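Local coordinates for encapsidation protein (Bacillus phage phi29, PDB 5HD9), which is the ATPase of the viral DNA packaging motor, probably coupling ATP hydrolysis to driving the phage genome into the prohead, at residues Met9-Arg23 / Arg145-Val157. Sequence-based numbering, arbitrary orientation.
Sequences MLSYDRILNFVIGAR and RERVRCICLSNAV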
loop_
_atom_site.group_PDB
_atom_site.type_symbol
_atom_site.label_atom_id
_atom_site.label_comp_id
_atom_site.label_asym_id
_atom_site.label_seq_id
_atom_site.Cartn_x
_atom_site.Cartn_y
_atom_site.Cartn_z
HETATM N N MSE A 9 -4.041 -13.314 -0.122
HETATM C CA MSE A 9 -3.560 -12.333 0.847
HETATM C C MSE A 9 -4.716 -11.508 1.405
HETATM O O MSE A 9 -4.831 -11.324 2.617
HETATM C CB MSE A 9 -2.516 -11.410 0.205
HETATM C CG MSE A 9 -1.919 -10.371 1.152
HETATM SE SE MSE A 9 -2.886 -8.666 1.155
HETATM C CE MSE A 9 -2.469 -8.075 -0.660
ATOM N N LEU A 10 -5.575 -11.024 0.514
ATOM C CA LEU A 10 -6.707 -10.185 0.903
ATOM C C LEU A 10 -7.742 -10.952 1.719
ATOM O O LEU A 10 -8.411 -10.377 2.579
ATOM C CB LEU A 10 -7.371 -9.587 -0.338
ATOM C CG LEU A 10 -6.558 -8.528 -1.085
ATOM C CD1 LEU A 10 -7.103 -8.335 -2.492
ATOM C CD2 LEU A 10 -6.567 -7.213 -0.324
ATOM N N SER A 11 -7.872 -12.248 1.446
ATOM C CA SER A 11 -8.872 -13.075 2.116
ATOM C C SER A 11 -8.613 -13.186 3.618
ATOM O O SER A 11 -9.534 -13.443 4.391
ATOM C CB SER A 11 -8.916 -14.473 1.490
ATOM O OG SER A 11 -7.742 -15.206 1.787
ATOM N N TYR A 12 -7.363 -12.997 4.032
ATOM C CA TYR A 12 -7.018 -13.030 5.451
ATOM C C TYR A 12 -7.694 -11.891 6.205
ATOM O O TYR A 12 -7.910 -11.978 7.414
ATOM C CB TYR A 12 -5.505 -12.952 5.647
ATOM C CG TYR A 12 -4.791 -14.271 5.465
ATOM C CD1 TYR A 12 -4.644 -15.150 6.527
ATOM C CD2 TYR A 12 -4.264 -14.636 4.233
ATOM C CE1 TYR A 12 -3.994 -16.353 6.372
ATOM C CE2 TYR A 12 -3.611 -15.839 4.067
ATOM C CZ TYR A 12 -3.478 -16.695 5.140
ATOM O OH TYR A 12 -2.833 -17.899 4.982
ATOM N N ASP A 13 -8.013 -10.819 5.487
ATOM C CA ASP A 13 -8.783 -9.719 6.052
ATOM C C ASP A 13 -8.057 -9.053 7.227
ATOM O O ASP A 13 -8.689 -8.624 8.192
ATOM C CB ASP A 13 -10.159 -10.234 6.496
ATOM C CG ASP A 13 -11.271 -9.240 6.229
ATOM O OD1 ASP A 13 -11.001 -8.021 6.230
ATOM O OD2 ASP A 13 -12.420 -9.685 6.016
ATOM N N ARG A 14 -6.731 -8.967 7.143
ATOM C CA ARG A 14 -5.936 -8.339 8.199
ATOM C C ARG A 14 -5.796 -6.839 7.944
ATOM O O ARG A 14 -5.730 -6.402 6.797
ATOM C CB ARG A 14 -4.549 -8.992 8.302
ATOM C CG ARG A 14 -4.568 -10.489 8.623
ATOM C CD ARG A 14 -5.558 -10.811 9.740
ATOM N NE ARG A 14 -5.216 -12.023 10.486
ATOM C CZ ARG A 14 -5.808 -13.209 10.348
ATOM N NH1 ARG A 14 -6.791 -13.394 9.472
ATOM N NH2 ARG A 14 -5.409 -14.227 11.099
ATOM N N ILE A 15 -5.749 -6.058 9.021
ATOM C CA ILE A 15 -5.660 -4.603 8.919
ATOM C C ILE A 15 -4.298 -4.170 8.397
ATOM O O ILE A 15 -4.187 -3.161 7.697
ATOM C CB ILE A 15 -5.909 -3.922 10.286
ATOM C CG1 ILE A 15 -7.310 -4.249 10.806
ATOM C CG2 ILE A 15 -5.729 -2.411 10.187
ATOM C CD1 ILE A 15 -8.436 -3.729 9.952
ATOM N N LEU A 16 -3.268 -4.935 8.748
ATOM C CA LEU A 16 -1.895 -4.620 8.359
ATOM C C LEU A 16 -1.296 -5.782 7.567
ATOM O O LEU A 16 -1.324 -6.927 8.012
ATOM C CB LEU A 16 -1.057 -4.312 9.605
ATOM C CG LEU A 16 0.061 -3.267 9.534
ATOM C CD1 LEU A 16 -0.380 -1.965 8.882
ATOM C CD2 LEU A 16 0.569 -2.992 10.942
ATOM N N ASN A 17 -0.777 -5.481 6.381
ATOM C CA ASN A 17 -0.235 -6.498 5.483
ATOM C C ASN A 17 1.118 -6.084 4.920
ATOM O O ASN A 17 1.294 -4.943 4.488
ATOM C CB ASN A 17 -1.204 -6.771 4.327
ATOM C CG ASN A 17 -2.590 -7.160 4.801
ATOM O OD1 ASN A 17 -2.895 -8.343 4.954
ATOM N ND2 ASN A 17 -3.441 -6.167 5.025
ATOM N N PHE A 18 2.067 -7.018 4.927
ATOM C CA PHE A 18 3.398 -6.782 4.378
ATOM C C PHE A 18 3.725 -7.826 3.312
ATOM O O PHE A 18 3.869 -9.006 3.620
ATOM C CB PHE A 18 4.458 -6.820 5.483
ATOM C CG PHE A 18 4.140 -5.945 6.665
ATOM C CD1 PHE A 18 3.442 -6.450 7.748
ATOM C CD2 PHE A 18 4.548 -4.622 6.697
ATOM C CE1 PHE A 18 3.149 -5.653 8.838
ATOM C CE2 PHE A 18 4.256 -3.820 7.786
ATOM C CZ PHE A 18 3.557 -4.340 8.858
ATOM N N VAL A 19 3.838 -7.387 2.061
ATOM C CA VAL A 19 4.240 -8.269 0.969
ATOM C C VAL A 19 5.680 -7.944 0.589
ATOM O O VAL A 19 5.972 -6.833 0.137
ATOM C CB VAL A 19 3.321 -8.124 -0.255
ATOM C CG1 VAL A 19 3.596 -9.235 -1.259
ATOM C CG2 VAL A 19 1.856 -8.151 0.173
ATOM N N ILE A 20 6.575 -8.908 0.781
ATOM C CA ILE A 20 8.007 -8.657 0.651
ATOM C C ILE A 20 8.687 -9.673 -0.259
ATOM O O ILE A 20 8.108 -10.702 -0.611
ATOM C CB ILE A 20 8.693 -8.658 2.032
ATOM C CG1 ILE A 20 8.585 -10.039 2.692
ATOM C CG2 ILE A 20 8.071 -7.580 2.918
ATOM C CD1 ILE A 20 9.316 -10.146 4.018
ATOM N N GLY A 21 9.924 -9.371 -0.640
ATOM C CA GLY A 21 10.633 -10.163 -1.626
ATOM C C GLY A 21 10.003 -9.995 -2.994
ATOM O O GLY A 21 10.347 -10.704 -3.939
ATOM N N ALA A 22 9.066 -9.055 -3.086
ATOM C CA ALA A 22 8.305 -8.821 -4.303
ATOM C C ALA A 22 9.223 -8.457 -5.457
ATOM O O ALA A 22 9.828 -7.391 -5.465
ATOM C CB ALA A 22 7.276 -7.716 -4.075
ATOM N N ARG A 23 9.331 -9.345 -6.435
ATOM C CA ARG A 23 10.151 -9.059 -7.601
ATOM C C ARG A 23 9.308 -8.341 -8.646
ATOM O O ARG A 23 8.127 -8.646 -8.833
ATOM C CB ARG A 23 10.775 -10.342 -8.139
ATOM C CG ARG A 23 11.889 -10.832 -7.229
ATOM C CD ARG A 23 12.274 -12.270 -7.491
ATOM N NE ARG A 23 13.291 -12.396 -8.532
ATOM C CZ ARG A 23 13.339 -13.387 -9.418
ATOM N NH1 ARG A 23 12.416 -14.340 -9.413
ATOM N NH2 ARG A 23 14.308 -13.419 -10.320
ATOM N N ARG A 145 -12.418 -1.299 12.029
ATOM C CA ARG A 145 -11.602 -2.429 11.598
ATOM C C ARG A 145 -12.242 -3.239 10.471
ATOM O O ARG A 145 -11.593 -4.091 9.872
ATOM C CB ARG A 145 -11.324 -3.350 12.790
ATOM C CG ARG A 145 -10.629 -2.667 13.961
ATOM C CD ARG A 145 -10.633 -3.550 15.207
ATOM N NE ARG A 145 -10.389 -4.959 14.897
ATOM C CZ ARG A 145 -9.189 -5.531 14.836
ATOM N NH1 ARG A 145 -8.085 -4.828 15.061
ATOM N NH2 ARG A 145 -9.092 -6.823 14.546
ATOM N N GLU A 146 -13.512 -2.982 10.180
ATOM C CA GLU A 146 -14.233 -3.787 9.198
ATOM C C GLU A 146 -13.859 -3.425 7.760
ATOM O O GLU A 146 -14.079 -2.301 7.310
ATOM C CB GLU A 146 -15.743 -3.635 9.387
ATOM C CG GLU A 146 -16.564 -4.712 8.689
ATOM C CD GLU A 146 -16.376 -6.085 9.309
ATOM O OE1 GLU A 146 -16.348 -6.181 10.554
ATOM O OE2 GLU A 146 -16.251 -7.071 8.551
ATOM N N ARG A 147 -13.294 -4.395 7.049
ATOM C CA ARG A 147 -13.024 -4.264 5.620
ATOM C C ARG A 147 -12.169 -3.044 5.295
ATOM O O ARG A 147 -12.426 -2.333 4.323
ATOM C CB ARG A 147 -14.341 -4.206 4.843
ATOM C CG ARG A 147 -15.154 -5.485 4.948
ATOM C CD ARG A 147 -16.557 -5.307 4.397
ATOM N NE ARG A 147 -17.352 -6.523 4.538
ATOM C CZ ARG A 147 -18.644 -6.612 4.239
ATOM N NH1 ARG A 147 -19.298 -5.554 3.780
ATOM N NH2 ARG A 147 -19.284 -7.762 4.400
ATOM N N VAL A 148 -11.164 -2.802 6.130
ATOM C CA VAL A 148 -10.124 -1.835 5.814
ATOM C C VAL A 148 -8.793 -2.562 5.890
ATOM O O VAL A 148 -8.664 -3.551 6.608
ATOM C CB VAL A 148 -10.124 -0.620 6.771
ATOM C CG1 VAL A 148 -11.463 0.096 6.719
ATOM C CG2 VAL A 148 -9.797 -1.047 8.195
ATOM N N ARG A 149 -7.805 -2.088 5.147
ATOM C CA ARG A 149 -6.498 -2.717 5.195
ATOM C C ARG A 149 -5.399 -1.798 4.696
ATOM O O ARG A 149 -5.586 -1.026 3.753
ATOM C CB ARG A 149 -6.500 -4.011 4.380
ATOM C CG ARG A 149 -6.513 -3.807 2.879
ATOM C CD ARG A 149 -7.219 -4.956 2.181
ATOM N NE ARG A 149 -8.673 -4.787 2.219
ATOM C CZ ARG A 149 -9.543 -5.665 2.719
ATOM N NH1 ARG A 149 -9.143 -6.825 3.243
ATOM N NH2 ARG A 149 -10.836 -5.377 2.689
ATOM N N CYS A 150 -4.261 -1.885 5.370
ATOM C CA CYS A 150 -3.041 -1.243 4.930
ATOM C C CYS A 150 -2.149 -2.334 4.367
ATOM O O CYS A 150 -1.942 -3.365 5.013
ATOM C CB CYS A 150 -2.359 -0.505 6.081
ATOM S SG CYS A 150 -0.820 0.317 5.615
ATOM N N ILE A 151 -1.649 -2.119 3.156
ATOM C CA ILE A 151 -0.797 -3.097 2.492
ATOM C C ILE A 151 0.546 -2.458 2.158
ATOM O O ILE A 151 0.621 -1.516 1.369
ATOM C CB ILE A 151 -1.461 -3.650 1.218
ATOM C CG1 ILE A 151 -2.806 -4.297 1.566
ATOM C CG2 ILE A 151 -0.562 -4.680 0.551
ATOM C CD1 ILE A 151 -3.816 -4.242 0.462
ATOM N N CYS A 152 1.599 -2.978 2.780
ATOM C CA CYS A 152 2.948 -2.466 2.585
ATOM C C CYS A 152 3.726 -3.395 1.661
ATOM O O CYS A 152 3.740 -4.607 1.868
ATOM C CB CYS A 152 3.661 -2.318 3.930
ATOM S SG CYS A 152 2.749 -1.292 5.113
ATOM N N LEU A 153 4.365 -2.818 0.645
ATOM C CA LEU A 153 5.086 -3.589 -0.363
ATOM C C LEU A 153 6.577 -3.265 -0.371
ATOM O O LEU A 153 6.976 -2.121 -0.149
ATOM C CB LEU A 153 4.515 -3.318 -1.755
ATOM C CG LEU A 153 2.997 -3.310 -1.934
ATOM C CD1 LEU A 153 2.658 -2.771 -3.311
ATOM C CD2 LEU A 153 2.418 -4.702 -1.745
ATOM N N SER A 154 7.394 -4.275 -0.651
ATOM C CA SER A 154 8.829 -4.069 -0.816
ATOM C C SER A 154 9.455 -5.164 -1.666
ATOM O O SER A 154 9.052 -6.326 -1.591
ATOM C CB SER A 154 9.527 -4.014 0.544
ATOM O OG SER A 154 10.930 -3.897 0.383
ATOM N N ASN A 155 10.440 -4.782 -2.473
ATOM C CA ASN A 155 11.237 -5.745 -3.218
ATOM C C ASN A 155 12.288 -6.360 -2.306
ATOM O O ASN A 155 12.881 -7.391 -2.622
ATOM C CB ASN A 155 11.905 -5.089 -4.430
ATOM C CG ASN A 155 10.915 -4.385 -5.343
ATOM O OD1 ASN A 155 11.084 -3.208 -5.661
ATOM N ND2 ASN A 155 9.882 -5.102 -5.773
ATOM N N ALA A 156 12.515 -5.712 -1.168
ATOM C CA ALA A 156 13.460 -6.205 -0.180
ATOM C C ALA A 156 12.802 -7.248 0.702
ATOM O O ALA A 156 11.592 -7.468 0.640
ATOM C CB ALA A 156 13.993 -5.065 0.666
ATOM N N VAL A 157 13.611 -7.888 1.532
ATOM C CA VAL A 157 13.116 -8.906 2.439
ATOM C C VAL A 157 13.967 -8.816 3.707
ATOM O O VAL A 157 14.524 -9.796 4.194
ATOM C CB VAL A 157 13.139 -10.309 1.757
ATOM C CG1 VAL A 157 14.503 -10.597 1.157
ATOM C CG2 VAL A 157 12.670 -11.431 2.698
HETATM O O HOH W 1 -12.920 -6.914 8.188
HETATM O O HOH W 2 -12.528 -7.402 3.363
HETATM O O HOH W 3 -6.670 -7.593 4.425
#
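Asn17 and Cys150 meet where strands 16-19 and 149-153 run parallel, two adjacent inner strands of the central sheet of this ASCE-type P-loop ATPase, flanked by strands 183-186 and 109-115. Main-chain bonds alternate between the strands, from Cys150 N to Ile15 O through to Ser154 N to Val19 O. Buried Asn17 adds a side-chain grip: with CG beside the backbone N (chi1 -55°), ND2 reaches back to Cys150 O at 3.2 Å, approaching from above the carbonyl plane, while Asn17 N donates to the same oxygen, which one residue thus grips twice. ND2 also donates to Arg14 O, so two bonds fix the rotation of the amide.

Packing is dense on both faces of the sheet. On one, Phe18 CD2 lies 3.7 Å from Cys152 CB, and Cys152 SG sits obliquely 4.8 Å from the ring centroid; Phe164 meets this ring edge-to-face. On the other, Leu153 CD2 runs alongside Val19, 3.8 Å from its CB, and selenomethionine Met9 reaches Ile151 CG2 with its CE. At the N-terminal end of the strands, Ile15 CD1 presses against Val148 CG2, a tight 3.5 Å.

Toward solvent, at exposed Asp13, the contact is looser. The buried Arg149 chain crosses Leu10 at about a right angle, CD 3.4 Å from Leu10 CD2, and its direct link to Asp13 is a long salt bridge, NH1 to OD1 3.7 Å. Waters fill in: one links NH1 to Arg14 O, and another accepts from NH2 and donates weakly to OD1.

Beyond the strands, Gly21 N donates to Ala156 O and Ala22 N to Ser154 O. The direct bonds thus hold the start of the probable Walker A loop to the neighbouring strand's exit, whereas the long, water-bridged Asp13-Arg149 pairing is consistent with a more adaptable, solvent-screened charge contact.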